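Side-chain contact in uncharacterized protein (Deinococcus radiodurans, PDB 3GG7), which binds manganese and, as a member of the TatD-type metal-dependent hydrolases, probably cleaves ester bonds, though its substrate is unknown: residues H7-L10 with D11-P14. Numbering follows the deposited sequence.
Sequences HVHL and DLYP. With MN (manganese (II) ion), chain B.
L12 N donates to H9 O over 3.1 Å, nearly straight at 164°, and this bond with a weak one from Y13 N to L10 O winds the chain into a short 3-10 turn straight after strand 4-8. The L12 side chain runs alongside that of H9, with L12 CD1 3.6 Å from H9 CB and reaching obliquely toward the imidazole. H9 CG lies anti to the carbonyl carbon (chi1 -59°), which carries the ring away from the turn and brings H9 NE2 to manganese at 2.1 Å. On the other side of the ring, H9 ND1 donates to a water 2.7 Å away in the ring plane; the same water donates to D11 OD1, while D11 OD2 is hydrogen-bonded to T43. Y13 runs back along the turn: Y13 CD2 approaches H9 O at 3.4 Å, L10 O lies at the ring edge, and the Y13 side chain lies across that of V8, roughly perpendicular, with Y13 OH 3.7 Å from V8 CG2. That hydroxyl is hydrogen-bonded to A207 O. Replacing Y13 by alanine removes ring and hydroxyl, which would probably open a gap beside V8 CG2 and leave A207 O without this partner. H7 and H9 form the His-X-His metal motif that ends the first barrel strand in this superfamily; H7 NE2 also binds manganese at 2.1 Å, and E86, D196 and a water complete the site. With one imidazole nitrogen on the metal and the other donating through water to a carboxylate, H9 is fixed in rotation, and D11 acts as a second-shell residue that may modestly strengthen its donation to manganese.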
loop_
_atom_site.group_PDB
_atom_site.type_symbol
_atom_site.label_atom_id
_atom_site.label_comp_id
_atom_site.label_asym_id
_atom_site.label_seq_id
_atom_site.Cartn_x
_atom_site.Cartn_y
_atom_site.Cartn_z
ATOM N N HIS A 7 -4.904 -0.455 -0.189
ATOM C CA HIS A 7 -3.969 -1.369 0.444
ATOM C C HIS A 7 -4.726 -2.186 1.464
ATOM O O HIS A 7 -4.995 -1.711 2.577
ATOM C CB HIS A 7 -2.835 -0.600 1.117
ATOM C CG HIS A 7 -1.831 -1.465 1.813
ATOM N ND1 HIS A 7 -0.575 -1.688 1.306
ATOM C CD2 HIS A 7 -1.901 -2.176 2.976
ATOM C CE1 HIS A 7 0.092 -2.485 2.125
ATOM N NE2 HIS A 7 -0.677 -2.777 3.152
ATOM N N VAL A 8 -5.050 -3.426 1.096
ATOM C CA VAL A 8 -5.768 -4.329 1.974
ATOM C C VAL A 8 -5.364 -5.785 1.727
ATOM O O VAL A 8 -5.091 -6.176 0.596
ATOM C CB VAL A 8 -7.287 -4.102 1.873
ATOM C CG1 VAL A 8 -7.829 -4.376 0.432
ATOM C CG2 VAL A 8 -8.050 -4.928 2.901
ATOM N N HIS A 9 -5.300 -6.566 2.803
ATOM C CA HIS A 9 -4.885 -7.958 2.735
ATOM C C HIS A 9 -6.103 -8.850 2.655
ATOM O O HIS A 9 -6.461 -9.503 3.644
ATOM C CB HIS A 9 -4.009 -8.319 3.934
ATOM C CG HIS A 9 -2.771 -7.481 4.042
ATOM N ND1 HIS A 9 -1.540 -7.919 3.605
ATOM C CD2 HIS A 9 -2.570 -6.239 4.542
ATOM C CE1 HIS A 9 -0.639 -6.975 3.812
ATOM N NE2 HIS A 9 -1.231 -5.950 4.396
ATOM N N LEU A 10 -6.741 -8.899 1.491
ATOM C CA LEU A 10 -7.919 -9.780 1.338
ATOM C C LEU A 10 -7.600 -11.212 1.711
ATOM O O LEU A 10 -8.445 -11.888 2.310
ATOM C CB LEU A 10 -8.452 -9.784 -0.084
ATOM C CG LEU A 10 -8.956 -8.506 -0.665
ATOM C CD1 LEU A 10 -9.547 -8.881 -2.031
ATOM C CD2 LEU A 10 -10.027 -7.866 0.230
ATOM N N ASP A 11 -6.376 -11.656 1.435
ATOM C CA ASP A 11 -6.005 -13.060 1.620
ATOM C C ASP A 11 -5.720 -13.431 3.088
ATOM O O ASP A 11 -5.421 -14.593 3.387
ATOM C CB ASP A 11 -4.872 -13.471 0.657
ATOM C CG ASP A 11 -3.558 -12.773 0.936
ATOM O OD1 ASP A 11 -3.427 -12.078 1.979
ATOM O OD2 ASP A 11 -2.648 -12.933 0.065
ATOM N N LEU A 12 -5.829 -12.472 4.004
ATOM C CA LEU A 12 -5.578 -12.722 5.412
ATOM C C LEU A 12 -6.867 -12.740 6.239
ATOM O O LEU A 12 -6.797 -12.934 7.453
ATOM C CB LEU A 12 -4.596 -11.695 5.972
ATOM C CG LEU A 12 -3.181 -11.720 5.389
ATOM C CD1 LEU A 12 -2.271 -10.689 6.077
ATOM C CD2 LEU A 12 -2.564 -13.141 5.460
ATOM N N TYR A 13 -8.015 -12.548 5.590
ATOM C CA TYR A 13 -9.319 -12.668 6.271
ATOM C C TYR A 13 -9.683 -14.143 6.434
ATOM O O TYR A 13 -9.254 -14.984 5.656
ATOM C CB TYR A 13 -10.408 -11.945 5.494
ATOM C CG TYR A 13 -10.332 -10.453 5.577
ATOM C CD1 TYR A 13 -10.859 -9.764 6.661
ATOM C CD2 TYR A 13 -9.703 -9.722 4.587
ATOM C CE1 TYR A 13 -10.786 -8.376 6.747
ATOM C CE2 TYR A 13 -9.626 -8.322 4.661
ATOM C CZ TYR A 13 -10.174 -7.649 5.718
ATOM O OH TYR A 13 -10.032 -6.261 5.723
ATOM N N PRO A 14 -10.518 -14.461 7.442
ATOM C CA PRO A 14 -10.947 -15.856 7.510
ATOM C C PRO A 14 -11.701 -16.388 6.283
ATOM O O PRO A 14 -11.528 -17.567 5.933
ATOM C CB PRO A 14 -11.851 -15.876 8.743
ATOM C CG PRO A 14 -11.311 -14.833 9.616
ATOM C CD PRO A 14 -10.775 -13.732 8.702
HETATM MN MN MN B . -0.359 -4.080 4.785
HETATM O O HOH W 1 -1.546 -10.199 2.077
HETATM O O HOH W 2 0.528 -3.402 6.489
#